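Local atomic coordinates of uncharacterized protein (Acinetobacter baumannii, PDB entry 5D66), a protein that is of unknown function but is built as an ankyrin repeat domain, a fold that commonly serves as a scaffold for binding other proteins. Residues E4-H8 with I29-E34; I19-L23 with A51-L55; I56-V62 with M87-A93; I68-L74 with D94-R100. All blocks are in the same frame, centred on the assembly; numbering follows the deposited sequence. Where two conformers were deposited one is given.

Contact 1. Residues E4-H8 with I29-E34; sequences EYPLH and IDARDE
Tyr5 and His8 each set a ring against Asp33, and CH-pi contacts dominate the meeting. Asp33 CA stands 3.5 Å from the centroid of the Tyr5 ring, almost on the ring normal (4° off). The same residue's CB lies over one face of the His8 ring, 3.7 Å from its centroid and offset toward the rim. Tyr5 and His8 both carry CG anti to the carbonyl carbon (chi1 -69° and -64°), which brings both rings onto the one aspartate. Asp33 thus serves both rings, its CA over the one and its CB over the other.

Polar atoms gather around these rings. Tyr5 CE1 comes within 3.2 Å of Arg32 O. Glu34 OE1 lies 3.5 Å from Tyr5 CD2. His8 NE2 is 3.0 Å from Ala31 O, which sits at the ring edge; the same nitrogen has a weak hydrogen bond to Ser37 O. The Asp33 carboxylate is engaged by Thr35 and Ser37.

The apolar part is small. Leu7 CD2 reaches Ile29 O at 3.7 Å and only loosely meets the Ile29 side chain.

The contact lays the start of helix 6-12, with Tyr5 at its N-cap position, against the loop that leads from helix 16-23 to helix 39-45. This is consistent with the stacked helix-loop architecture of an ankyrin domain. Leu7 also packs on helix 16-23, and both Leu7 and His8 touch helix 39-45.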
loop_
_atom_site.group_PDB
_atom_site.type_symbol
_atom_site.label_atom_id
_atom_site.label_comp_id
_atom_site.label_asym_id
_atom_site.label_seq_id
_atom_site.Cartn_x
_atom_site.Cartn_y
_atom_site.Cartn_z
ATOM N N GLU A 4 -8.028 -23.464 -18.094
ATOM C CA GLU A 4 -8.826 -22.344 -18.541
ATOM C C GLU A 4 -8.010 -21.044 -18.622
ATOM O O GLU A 4 -8.131 -20.290 -19.592
ATOM C CB GLU A 4 -10.039 -22.177 -17.613
ATOM N N TYR A 5 -7.164 -20.802 -17.634
ATOM C CA TYR A 5 -6.418 -19.523 -17.506
ATOM C C TYR A 5 -4.964 -19.848 -17.179
ATOM O O TYR A 5 -4.512 -19.719 -16.037
ATOM C CB TYR A 5 -7.122 -18.704 -16.430
ATOM C CG TYR A 5 -8.494 -18.237 -16.883
ATOM C CD1 TYR A 5 -8.653 -17.335 -17.931
ATOM C CD2 TYR A 5 -9.643 -18.757 -16.312
ATOM C CE1 TYR A 5 -9.902 -16.927 -18.352
ATOM C CE2 TYR A 5 -10.922 -18.369 -16.734
ATOM C CZ TYR A 5 -11.049 -17.445 -17.741
ATOM O OH TYR A 5 -12.265 -17.005 -18.165
ATOM N N PRO A 6 -4.206 -20.293 -18.174
ATOM C CA PRO A 6 -2.866 -20.792 -17.900
ATOM C C PRO A 6 -1.866 -19.727 -17.442
ATOM O O PRO A 6 -0.917 -20.053 -16.725
ATOM C CB PRO A 6 -2.467 -21.467 -19.212
ATOM C CG PRO A 6 -3.261 -20.815 -20.213
ATOM C CD PRO A 6 -4.584 -20.496 -19.574
ATOM N N LEU A 7 -2.019 -18.479 -17.880
ATOM C CA LEU A 7 -1.105 -17.445 -17.459
ATOM C C LEU A 7 -1.207 -17.201 -15.947
ATOM O O LEU A 7 -0.218 -17.016 -15.261
ATOM C CB LEU A 7 -1.339 -16.154 -18.209
ATOM C CG LEU A 7 -0.343 -15.032 -17.926
ATOM C CD1 LEU A 7 1.084 -15.390 -18.351
ATOM C CD2 LEU A 7 -0.752 -13.742 -18.576
ATOM N N HIS A 8 -2.440 -17.276 -15.445
ATOM C CA HIS A 8 -2.714 -17.058 -14.036
ATOM C C HIS A 8 -2.057 -18.162 -13.205
ATOM O O HIS A 8 -1.469 -17.893 -12.153
ATOM C CB HIS A 8 -4.191 -17.004 -13.789
ATOM C CG HIS A 8 -4.868 -15.847 -14.477
ATOM N ND1 HIS A 8 -5.050 -15.817 -15.845
ATOM C CD2 HIS A 8 -5.415 -14.699 -13.982
ATOM C CE1 HIS A 8 -5.652 -14.696 -16.152
ATOM N NE2 HIS A 8 -5.857 -13.991 -15.050
ATOM N N ILE A 29 -2.297 -9.369 -21.797
ATOM C CA ILE A 29 -1.611 -9.692 -20.559
ATOM C C ILE A 29 -2.509 -9.636 -19.336
ATOM O O ILE A 29 -2.272 -10.342 -18.377
ATOM C CB ILE A 29 -0.338 -8.898 -20.408
ATOM C CG1 ILE A 29 0.613 -9.571 -19.362
ATOM C CG2 ILE A 29 -0.612 -7.498 -20.136
ATOM C CD1 ILE A 29 1.993 -9.069 -19.439
ATOM N N ASP A 30 -3.502 -8.744 -19.378
ATOM C CA ASP A 30 -4.428 -8.548 -18.295
ATOM C C ASP A 30 -5.749 -9.253 -18.490
ATOM O O ASP A 30 -6.756 -8.900 -17.873
ATOM C CB ASP A 30 -4.625 -7.061 -17.995
ATOM C CG ASP A 30 -3.429 -6.454 -17.286
ATOM O OD1 ASP A 30 -2.750 -7.126 -16.523
ATOM O OD2 ASP A 30 -3.249 -5.195 -17.468
ATOM N N ALA A 31 -5.769 -10.347 -19.277
ATOM C CA ALA A 31 -6.940 -11.216 -19.306
ATOM C C ALA A 31 -7.389 -11.581 -17.894
ATOM O O ALA A 31 -6.554 -11.899 -17.041
ATOM C CB ALA A 31 -6.596 -12.508 -20.066
ATOM N N ARG A 32 -8.681 -11.551 -17.634
ATOM C CA ARG A 32 -9.203 -11.901 -16.317
ATOM C C ARG A 32 -9.510 -13.382 -16.236
ATOM O O ARG A 32 -9.995 -13.974 -17.195
ATOM C CB ARG A 32 -10.436 -11.085 -15.963
ATOM C CG ARG A 32 -10.283 -9.584 -16.140
ATOM C CD ARG A 32 -9.058 -9.018 -15.424
ATOM N NE ARG A 32 -8.983 -7.593 -15.553
ATOM C CZ ARG A 32 -9.262 -6.669 -14.633
ATOM N NH1 ARG A 32 -9.574 -7.012 -13.397
ATOM N NH2 ARG A 32 -9.192 -5.390 -14.917
ATOM N N ASP A 33 -9.265 -13.946 -15.049
ATOM C CA ASP A 33 -9.666 -15.353 -14.801
ATOM C C ASP A 33 -11.140 -15.376 -14.416
ATOM O O ASP A 33 -11.897 -14.385 -14.555
ATOM C CB ASP A 33 -8.727 -16.006 -13.806
ATOM C CG ASP A 33 -8.774 -15.439 -12.390
ATOM O OD1 ASP A 33 -9.744 -14.695 -12.099
ATOM O OD2 ASP A 33 -7.895 -15.791 -11.601
ATOM N N GLU A 34 -11.608 -16.500 -13.914
ATOM C CA GLU A 34 -13.044 -16.692 -13.626
ATOM C C GLU A 34 -13.511 -15.782 -12.461
ATOM O O GLU A 34 -14.713 -15.595 -12.302
ATOM C CB GLU A 34 -13.355 -18.165 -13.378
ATOM C CG GLU A 34 -12.878 -18.723 -12.051
ATOM C CD GLU A 34 -11.411 -19.016 -11.924
ATOM O OE1 GLU A 34 -10.681 -18.948 -12.927
ATOM O OE2 GLU A 34 -11.033 -19.327 -10.753
#

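Contact 2. Residues I19-L23 with A51-L55; sequences IKHIL and AAHML
Helices 19-23 and 51-55 run nearly parallel, their axes 11.1 Å apart at closest approach and crossing at -21°, and Ile19 and Met54 meet between them. Met54 is a selenomethionine with two conformers. In one of them CG is anti to the backbone N (chi1 -177°), and the chain stays extended through chi2 and carries SE to Ile19. In that conformer Met54 SE lies 3.4 Å from Ile19 CG2 and 3.7 Å from Lys20 N. The two side chains lie antiparallel, each running past the other.

Ile19 uses two branches. Ile19 CD1 rests on Ala51 CB at 3.6 Å, while Ile19 CG2 meets the selenium and, at 4.1 Å, Leu55 CD2. Leu23 follows one turn later. Leu23 CD1 touches Met54 CG at 4.2 Å, and Leu23 CD2 approaches Leu55 CD2 at 4.3 Å. Lys20 lends only its root to the contact, and its amino end leads away.

Toward helices 6-12 and 39-45, Ile19 packs on Leu7 and Ala10, and Ala51 on Ala43. Near-parallel helices packed side by side fit the stacked helices of an ankyrin domain. The interface is apolar, consistent with its being held by burial of hydrophobic surface and van der Waals packing.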
loop_
_atom_site.group_PDB
_atom_site.type_symbol
_atom_site.label_atom_id
_atom_site.label_comp_id
_atom_site.label_asym_id
_atom_site.label_seq_id
_atom_site.Cartn_x
_atom_site.Cartn_y
_atom_site.Cartn_z
ATOM N N ILE A 19 5.605 -18.469 -18.115
ATOM C CA ILE A 19 5.106 -17.121 -18.397
ATOM C C ILE A 19 5.701 -16.585 -19.712
ATOM O O ILE A 19 4.975 -16.082 -20.562
ATOM C CB ILE A 19 5.406 -16.169 -17.231
ATOM C CG1 ILE A 19 4.630 -16.566 -15.992
ATOM C CG2 ILE A 19 5.029 -14.697 -17.617
ATOM C CD1 ILE A 19 4.978 -15.762 -14.774
ATOM N N LYS A 20 7.013 -16.728 -19.899
ATOM C CA LYS A 20 7.665 -16.228 -21.094
ATOM C C LYS A 20 7.028 -16.842 -22.342
ATOM O O LYS A 20 6.721 -16.139 -23.312
ATOM C CB LYS A 20 9.150 -16.519 -21.022
ATOM C CG LYS A 20 9.983 -15.974 -22.185
ATOM C CD LYS A 20 11.363 -16.664 -22.346
ATOM C CE LYS A 20 12.164 -16.661 -21.059
ATOM N NZ LYS A 20 13.570 -17.131 -21.265
ATOM N N HIS A 21 6.793 -18.147 -22.292
ATOM C CA HIS A 21 6.190 -18.818 -23.417
ATOM C C HIS A 21 4.747 -18.306 -23.671
ATOM O O HIS A 21 4.375 -18.030 -24.811
ATOM C CB HIS A 21 6.169 -20.302 -23.164
ATOM C CG HIS A 21 5.465 -21.066 -24.229
ATOM N ND1 HIS A 21 5.947 -21.167 -25.518
ATOM C CD2 HIS A 21 4.308 -21.769 -24.201
ATOM C CE1 HIS A 21 5.114 -21.893 -26.242
ATOM N NE2 HIS A 21 4.110 -22.266 -25.468
ATOM N N ILE A 22 3.940 -18.210 -22.642
ATOM C CA ILE A 22 2.564 -17.721 -22.832
ATOM C C ILE A 22 2.560 -16.307 -23.382
ATOM O O ILE A 22 1.774 -16.006 -24.314
ATOM C CB ILE A 22 1.759 -17.848 -21.562
ATOM C CG1 ILE A 22 1.604 -19.322 -21.202
ATOM C CG2 ILE A 22 0.383 -17.188 -21.738
ATOM C CD1 ILE A 22 1.075 -19.584 -19.810
ATOM N N LEU A 23 3.443 -15.447 -22.873
ATOM C CA LEU A 23 3.436 -14.054 -23.317
ATOM C C LEU A 23 3.797 -13.950 -24.810
ATOM O O LEU A 23 3.306 -13.061 -25.513
ATOM C CB LEU A 23 4.376 -13.219 -22.467
ATOM C CG LEU A 23 3.951 -12.985 -21.018
ATOM C CD1 LEU A 23 4.959 -12.099 -20.358
ATOM C CD2 LEU A 23 2.553 -12.410 -20.875
ATOM N N ALA A 51 7.804 -13.329 -11.211
ATOM C CA ALA A 51 6.648 -13.298 -12.111
ATOM C C ALA A 51 6.077 -11.904 -12.248
ATOM O O ALA A 51 5.767 -11.445 -13.326
ATOM C CB ALA A 51 5.549 -14.231 -11.606
ATOM N N ALA A 52 5.996 -11.205 -11.119
ATOM C CA ALA A 52 5.490 -9.821 -11.148
ATOM C C ALA A 52 6.402 -8.945 -12.023
ATOM O O ALA A 52 5.889 -8.162 -12.845
ATOM C CB ALA A 52 5.372 -9.253 -9.754
ATOM N N HIS A 53 7.718 -9.087 -11.893
ATOM C CA HIS A 53 8.620 -8.298 -12.721
ATOM C C HIS A 53 8.385 -8.559 -14.203
ATOM O O HIS A 53 8.326 -7.630 -14.999
ATOM C CB HIS A 53 10.062 -8.613 -12.362
ATOM C CG HIS A 53 11.064 -7.862 -13.168
ATOM N ND1 HIS A 53 11.828 -8.409 -14.178
ATOM C CD2 HIS A 53 11.382 -6.559 -13.123
ATOM C CE1 HIS A 53 12.641 -7.489 -14.665
ATOM N NE2 HIS A 53 12.378 -6.356 -14.042
HETATM N N MSE A 54 8.279 -9.822 -14.582
HETATM C CA MSE A 54 8.102 -10.167 -15.988
HETATM C C MSE A 54 6.795 -9.598 -16.518
HETATM O O MSE A 54 6.737 -9.057 -17.617
HETATM C CB MSE A 54 8.181 -11.668 -16.157
HETATM C CG MSE A 54 8.084 -12.109 -17.590
HETATM SE SE MSE A 54 8.365 -14.004 -17.826
HETATM C CE MSE A 54 10.263 -13.883 -17.922
ATOM N N LEU A 55 5.744 -9.705 -15.733
ATOM C CA LEU A 55 4.410 -9.215 -16.169
ATOM C C LEU A 55 4.367 -7.691 -16.292
ATOM O O LEU A 55 3.841 -7.146 -17.241
ATOM C CB LEU A 55 3.319 -9.735 -15.236
ATOM C CG LEU A 55 3.100 -11.268 -15.303
ATOM C CD1 LEU A 55 2.297 -11.712 -14.078
ATOM C CD2 LEU A 55 2.446 -11.706 -16.605
#

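Contact 3. Residues I56-V62 with M87-A93; sequences IEAGADV and MTLMHGA
Ile56 CG2 lies 3.4 Å from His91 CG, a methyl against the imidazole ring. The two branches of Ile56 divide the work. CG2, anti to the backbone N, goes to the histidine; CG1 carries Ile56 CD1 the other way, to Met87 CB at 3.8 Å. Met87 is a selenomethionine and crosses Ile56 at about a right angle, its end running off toward His53.

His91 has CG anti to the carbonyl carbon (chi1 -68°), which sets the ring at a slant against Ile56 CG2 and brings NE2 close to Glu57. The Glu57 chain bends at chi2 (-61°) and turns its carboxylate back to the ring, perpendicular to the ring plane. Glu57 OE2 and His91 NE2 are 3.1 Å apart, and one water links them, donating to Glu57 OE2 at 2.7 Å.

Val62 packs on Thr88 and on the turn after helix 82-90. Val62 CG1 meets Thr88 CG2 at 3.8 Å, and Val62 CG2 lies 3.6 Å from Ala93 N. The Thr88 hydroxyl is held by Leu85 O. A second water accepts from Val62 N and lies 2.8 Å from His91 O, to which it probably donates.

Thr88 O takes His91 N and Ala93 N from opposite faces of its plane. Gly59 closes helix 49-57 with a Schellman motif. Two helix ends and their glycine-containing turns thus lie together, consistent with the side-by-side stacking of an ankyrin fold.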
loop_
_atom_site.group_PDB
_atom_site.type_symbol
_atom_site.label_atom_id
_atom_site.label_comp_id
_atom_site.label_asym_id
_atom_site.label_seq_id
_atom_site.Cartn_x
_atom_site.Cartn_y
_atom_site.Cartn_z
ATOM N N ILE A 56 4.966 -7.029 -15.299
ATOM C CA ILE A 56 5.085 -5.566 -15.321
ATOM C C ILE A 56 5.940 -5.094 -16.492
ATOM O O ILE A 56 5.510 -4.144 -17.175
ATOM C CB ILE A 56 5.594 -5.016 -13.972
ATOM C CG1 ILE A 56 4.548 -5.232 -12.901
ATOM C CG2 ILE A 56 5.934 -3.557 -14.057
ATOM C CD1 ILE A 56 5.028 -5.031 -11.477
ATOM N N GLU A 57 7.062 -5.727 -16.746
ATOM C CA GLU A 57 7.886 -5.304 -17.870
ATOM C C GLU A 57 7.148 -5.473 -19.219
ATOM O O GLU A 57 7.365 -4.714 -20.161
ATOM C CB GLU A 57 9.215 -6.038 -17.845
ATOM C CG GLU A 57 10.163 -5.559 -16.765
ATOM C CD GLU A 57 10.585 -4.087 -16.842
ATOM O OE1 GLU A 57 10.872 -3.533 -17.961
ATOM O OE2 GLU A 57 10.654 -3.492 -15.734
ATOM N N ALA A 58 6.250 -6.464 -19.281
ATOM C CA ALA A 58 5.490 -6.739 -20.479
ATOM C C ALA A 58 4.206 -5.876 -20.575
ATOM O O ALA A 58 3.458 -6.024 -21.487
ATOM C CB ALA A 58 5.197 -8.197 -20.558
ATOM N N GLY A 59 3.969 -5.005 -19.603
ATOM C CA GLY A 59 2.916 -4.022 -19.666
ATOM C C GLY A 59 1.659 -4.255 -18.858
ATOM O O GLY A 59 0.656 -3.541 -19.036
ATOM N N ALA A 60 1.694 -5.246 -17.962
ATOM C CA ALA A 60 0.524 -5.478 -17.107
ATOM C C ALA A 60 0.208 -4.193 -16.319
ATOM O O ALA A 60 1.099 -3.472 -15.818
ATOM C CB ALA A 60 0.794 -6.601 -16.149
ATOM N N ASP A 61 -1.085 -3.904 -16.161
ATOM C CA ASP A 61 -1.541 -2.695 -15.494
ATOM C C ASP A 61 -1.504 -2.870 -13.991
ATOM O O ASP A 61 -2.233 -3.657 -13.365
ATOM C CB ASP A 61 -2.930 -2.372 -15.971
ATOM C CG ASP A 61 -3.480 -1.062 -15.501
ATOM O OD1 ASP A 61 -2.890 -0.442 -14.603
ATOM O OD2 ASP A 61 -4.569 -0.681 -16.034
ATOM N N VAL A 62 -0.631 -2.118 -13.347
ATOM C CA VAL A 62 -0.467 -2.152 -11.913
ATOM C C VAL A 62 -1.619 -1.561 -11.123
ATOM O O VAL A 62 -1.665 -1.706 -9.893
ATOM C CB VAL A 62 0.879 -1.508 -11.456
ATOM C CG1 VAL A 62 2.045 -2.143 -12.178
ATOM C CG2 VAL A 62 0.853 0.003 -11.607
HETATM N N MSE A 87 8.590 -1.825 -8.140
HETATM C CA MSE A 87 8.314 -2.036 -9.560
HETATM C C MSE A 87 7.084 -1.270 -9.991
HETATM O O MSE A 87 7.051 -0.613 -11.067
HETATM C CB MSE A 87 8.134 -3.501 -9.901
HETATM C CG MSE A 87 9.219 -4.413 -9.567
HETATM SE SE MSE A 87 8.610 -6.262 -9.816
HETATM C CE MSE A 87 9.970 -7.055 -8.715
ATOM N N THR A 88 6.019 -1.352 -9.205
ATOM C CA THR A 88 4.800 -0.630 -9.561
ATOM C C THR A 88 5.001 0.891 -9.620
ATOM O O THR A 88 4.405 1.568 -10.466
ATOM C CB THR A 88 3.576 -1.028 -8.705
ATOM O OG1 THR A 88 3.621 -0.453 -7.411
ATOM C CG2 THR A 88 3.337 -2.489 -8.610
ATOM N N LEU A 89 5.796 1.406 -8.681
ATOM C CA LEU A 89 6.068 2.825 -8.641
ATOM C C LEU A 89 6.831 3.359 -9.856
ATOM O O LEU A 89 6.725 4.498 -10.203
ATOM C CB LEU A 89 6.765 3.204 -7.321
ATOM C CG LEU A 89 5.953 3.013 -6.051
ATOM C CD1 LEU A 89 6.839 3.194 -4.823
ATOM C CD2 LEU A 89 4.853 4.001 -5.993
HETATM N N MSE A 90 7.578 2.467 -10.498
HETATM C CA MSE A 90 8.344 2.765 -11.716
HETATM C C MSE A 90 7.496 2.539 -12.984
HETATM O O MSE A 90 7.962 2.898 -14.077
HETATM C CB MSE A 90 9.597 1.883 -11.763
HETATM C CG MSE A 90 10.667 2.319 -10.806
HETATM SE SE MSE A 90 11.300 4.137 -11.083
HETATM C CE MSE A 90 11.566 4.176 -12.915
ATOM N N HIS A 91 6.297 1.937 -12.841
ATOM C CA HIS A 91 5.493 1.510 -13.980
ATOM C C HIS A 91 4.057 1.886 -13.809
ATOM O O HIS A 91 3.148 1.121 -14.097
ATOM C CB HIS A 91 5.624 0.019 -14.196
ATOM C CG HIS A 91 6.991 -0.381 -14.652
ATOM N ND1 HIS A 91 7.443 -0.245 -15.954
ATOM C CD2 HIS A 91 8.066 -0.761 -13.926
ATOM C CE1 HIS A 91 8.712 -0.612 -15.996
ATOM N NE2 HIS A 91 9.109 -0.916 -14.792
ATOM N N GLY A 92 3.821 3.110 -13.375
ATOM C CA GLY A 92 2.522 3.724 -13.530
ATOM C C GLY A 92 1.580 3.645 -12.346
ATOM O O GLY A 92 0.391 4.000 -12.502
ATOM N N ALA A 93 2.056 3.317 -11.159
ATOM C CA ALA A 93 1.164 3.294 -10.011
ATOM C C ALA A 93 0.395 4.616 -9.894
ATOM O O ALA A 93 0.977 5.692 -9.939
ATOM C CB ALA A 93 1.996 3.096 -8.750
HETATM O O HOH W 1 12.051 -1.344 -14.852
HETATM O O HOH W 2 0.945 -0.247 -15.093
#

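Contact 4. Residues I68-L74 with D94-R100; sequences IQDSPYL and DLKSTNR
One water is gripped by four groups at the Asp70-Arg100 end of the contact. It donates to Ile68 O and Asp70 OD1, both at 2.7 Å, and accepts from Arg100 N and NH1. A further water joins Asp70 OD2 to Arg100 NH1. The direct salt bridge, Asp70 OD1 to Arg100 NH1, is long at 3.8 Å, so water carries much of the link. OD1 lies at the guanidinium edge, and Ile68 CD1 covers one face of the same group. Arg100 is extended from CG to NE and runs alongside Ile68.

At the other end Tyr73 leans on the turn 94-97. Tyr73 CE2 is 3.4 Å from Asp94 O, and Tyr73 OH is 3.7 Å from Leu95 CD2. Asp94 O is also taken by Ser97 N and by Ser97 OG, the latter at 2.7 Å in the carbonyl plane. Between the ends, Leu74 CD1 packs on Thr98 O at 3.5 Å. A water bridges Ser97 OG and Ser71 OG, the N-cap oxygen that accepts from Leu74 N.

Asp94 to Ser97 form a type I beta turn, with an Asx turn at Asp94. A loop and helix start laid beside the next loop, joined here through waters, are consistent with the loops of an ankyrin domain.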
loop_
_atom_site.group_PDB
_atom_site.type_symbol
_atom_site.label_atom_id
_atom_site.label_comp_id
_atom_site.label_asym_id
_atom_site.label_seq_id
_atom_site.Cartn_x
_atom_site.Cartn_y
_atom_site.Cartn_z
ATOM N N ILE A 68 -12.367 -7.053 -4.838
ATOM C CA ILE A 68 -12.325 -6.325 -3.544
ATOM C C ILE A 68 -11.569 -5.011 -3.658
ATOM O O ILE A 68 -11.213 -4.456 -2.628
ATOM C CB ILE A 68 -11.839 -7.195 -2.380
ATOM C CG1 ILE A 68 -10.378 -7.622 -2.516
ATOM C CG2 ILE A 68 -12.792 -8.394 -2.214
ATOM C CD1 ILE A 68 -9.800 -8.293 -1.314
ATOM N N GLN A 69 -11.418 -4.478 -4.857
ATOM C CA GLN A 69 -10.748 -3.185 -5.120
ATOM C C GLN A 69 -9.260 -3.170 -4.781
ATOM O O GLN A 69 -8.691 -2.099 -4.646
ATOM C CB GLN A 69 -11.484 -2.002 -4.452
ATOM C CG GLN A 69 -12.933 -1.831 -4.938
ATOM C CD GLN A 69 -13.304 -0.314 -4.851
ATOM O OE1 GLN A 69 -12.624 0.568 -5.396
ATOM N NE2 GLN A 69 -14.449 -0.035 -4.279
ATOM N N ASP A 70 -8.617 -4.325 -4.773
ATOM C CA ASP A 70 -7.171 -4.384 -4.715
ATOM C C ASP A 70 -6.613 -4.264 -6.109
ATOM O O ASP A 70 -7.107 -4.844 -7.067
ATOM C CB ASP A 70 -6.679 -5.681 -4.091
ATOM C CG ASP A 70 -6.795 -5.686 -2.604
ATOM O OD1 ASP A 70 -6.811 -4.612 -1.945
ATOM O OD2 ASP A 70 -6.693 -6.821 -2.065
ATOM N N SER A 71 -5.497 -3.561 -6.225
ATOM C CA SER A 71 -4.617 -3.563 -7.393
ATOM C C SER A 71 -3.271 -4.084 -6.986
ATOM O O SER A 71 -2.914 -4.081 -5.783
ATOM C CB SER A 71 -4.456 -2.184 -8.019
ATOM O OG SER A 71 -3.765 -1.345 -7.100
ATOM N N PRO A 72 -2.413 -4.424 -7.948
ATOM C CA PRO A 72 -1.049 -4.841 -7.587
ATOM C C PRO A 72 -0.313 -3.796 -6.718
ATOM O O PRO A 72 0.278 -4.138 -5.715
ATOM C CB PRO A 72 -0.382 -5.144 -8.935
ATOM C CG PRO A 72 -1.575 -5.619 -9.762
ATOM C CD PRO A 72 -2.730 -4.779 -9.334
ATOM N N TYR A 73 -0.365 -2.531 -7.141
ATOM C CA TYR A 73 0.246 -1.446 -6.369
ATOM C C TYR A 73 -0.366 -1.372 -4.954
ATOM O O TYR A 73 0.351 -1.310 -3.953
ATOM C CB TYR A 73 0.074 -0.140 -7.151
ATOM C CG TYR A 73 0.075 1.100 -6.275
ATOM C CD1 TYR A 73 1.227 1.531 -5.652
ATOM C CD2 TYR A 73 -1.094 1.802 -6.044
ATOM C CE1 TYR A 73 1.197 2.677 -4.842
ATOM C CE2 TYR A 73 -1.132 2.935 -5.254
ATOM C CZ TYR A 73 0.005 3.333 -4.610
ATOM O OH TYR A 73 -0.003 4.444 -3.785
ATOM N N LEU A 74 -1.698 -1.270 -4.859
ATOM C CA LEU A 74 -2.329 -1.077 -3.562
ATOM C C LEU A 74 -2.035 -2.215 -2.603
ATOM O O LEU A 74 -1.788 -2.001 -1.412
ATOM C CB LEU A 74 -3.823 -0.857 -3.693
ATOM C CG LEU A 74 -4.252 0.435 -4.284
ATOM C CD1 LEU A 74 -5.715 0.361 -4.768
ATOM C CD2 LEU A 74 -4.156 1.543 -3.253
ATOM N N ASP A 94 -0.925 4.501 -9.724
ATOM C CA ASP A 94 -1.766 5.678 -9.535
ATOM C C ASP A 94 -1.797 6.011 -8.061
ATOM O O ASP A 94 -2.444 5.306 -7.289
ATOM C CB ASP A 94 -3.167 5.372 -10.048
ATOM C CG ASP A 94 -4.126 6.509 -9.849
ATOM O OD1 ASP A 94 -3.718 7.544 -9.274
ATOM O OD2 ASP A 94 -5.304 6.378 -10.283
ATOM N N LEU A 95 -1.015 6.998 -7.631
ATOM C CA LEU A 95 -0.872 7.262 -6.238
ATOM C C LEU A 95 -2.133 7.797 -5.602
ATOM O O LEU A 95 -2.294 7.868 -4.364
ATOM C CB LEU A 95 0.312 8.204 -5.955
ATOM C CG LEU A 95 1.660 7.783 -6.557
ATOM C CD1 LEU A 95 2.692 8.770 -6.083
ATOM C CD2 LEU A 95 1.993 6.354 -6.242
ATOM N N LYS A 96 -3.105 8.243 -6.417
ATOM C CA LYS A 96 -4.406 8.689 -5.976
ATOM C C LYS A 96 -5.389 7.538 -5.834
ATOM O O LYS A 96 -6.519 7.738 -5.344
ATOM C CB LYS A 96 -4.998 9.758 -6.910
ATOM C CG LYS A 96 -4.179 11.042 -6.902
ATOM C CD LYS A 96 -4.789 12.072 -7.909
ATOM C CE LYS A 96 -3.816 12.587 -8.946
ATOM N NZ LYS A 96 -4.437 13.666 -9.768
ATOM N N SER A 97 -5.059 6.346 -6.306
ATOM C CA SER A 97 -5.975 5.242 -6.244
ATOM C C SER A 97 -6.151 4.777 -4.821
ATOM O O SER A 97 -5.280 4.930 -3.950
ATOM C CB SER A 97 -5.509 4.073 -7.148
ATOM O OG SER A 97 -4.317 3.460 -6.707
ATOM N N THR A 98 -7.294 4.162 -4.595
ATOM C CA THR A 98 -7.702 3.791 -3.276
ATOM C C THR A 98 -8.217 2.333 -3.240
ATOM O O THR A 98 -8.815 1.809 -4.216
ATOM C CB THR A 98 -8.767 4.745 -2.690
ATOM O OG1 THR A 98 -9.879 4.804 -3.580
ATOM C CG2 THR A 98 -8.230 6.195 -2.452
ATOM N N ASN A 99 -8.024 1.715 -2.086
ATOM C CA ASN A 99 -8.463 0.374 -1.820
ATOM C C ASN A 99 -9.938 0.394 -1.354
ATOM O O ASN A 99 -10.583 1.446 -1.389
ATOM C CB ASN A 99 -7.544 -0.258 -0.771
ATOM C CG ASN A 99 -7.504 0.520 0.512
ATOM O OD1 ASN A 99 -8.515 1.077 0.924
ATOM N ND2 ASN A 99 -6.336 0.617 1.129
ATOM N N ARG A 100 -10.462 -0.731 -0.912
ATOM C CA ARG A 100 -11.869 -0.812 -0.565
ATOM C C ARG A 100 -12.221 0.050 0.620
ATOM O O ARG A 100 -13.473 0.303 0.821
ATOM C CB ARG A 100 -12.315 -2.246 -0.352
ATOM C CG ARG A 100 -11.732 -2.866 0.845
ATOM C CD ARG A 100 -11.820 -4.417 0.746
ATOM N NE ARG A 100 -11.252 -5.107 1.865
ATOM C CZ ARG A 100 -9.983 -5.550 1.964
ATOM N NH1 ARG A 100 -9.020 -5.252 1.064
ATOM N NH2 ARG A 100 -9.677 -6.270 3.034
HETATM O O HOH W 3 -9.153 -3.366 -1.262
HETATM O O HOH W 4 -12.050 3.095 -3.831
HETATM O O HOH W 5 -6.760 -6.935 0.624
HETATM O O HOH W 6 -3.874 1.184 -8.141
HETATM O O HOH W 7 -2.609 5.313 -3.299
HETATM O O HOH W 8 -4.239 -1.012 -0.104
#

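In the fold
From the N terminus, helix 6-12 leads to helix 16-23, and contact 1 closes this first loop when 29-34 returns beside 4-8. Contact 2 opens within that loop, at 19-23, and closes beyond it at 51-55, so the two cross. Ile29 and Leu23 join them. Contact 3 opens directly after 51-55, along helix 49-57, and closes on the end of helix 82-90. Contact 4 opens inside it at 68-74 and closes just past it at 94-100, a second crossing, tied by the backbone of Val62 and Tyr73. Contact 2 pairs two helices; contact 3 pairs the ends of helices 49-57 and 82-90 with their turns. Contacts 1 and 4, about 20 Å apart between centres, pair loops and helix starts.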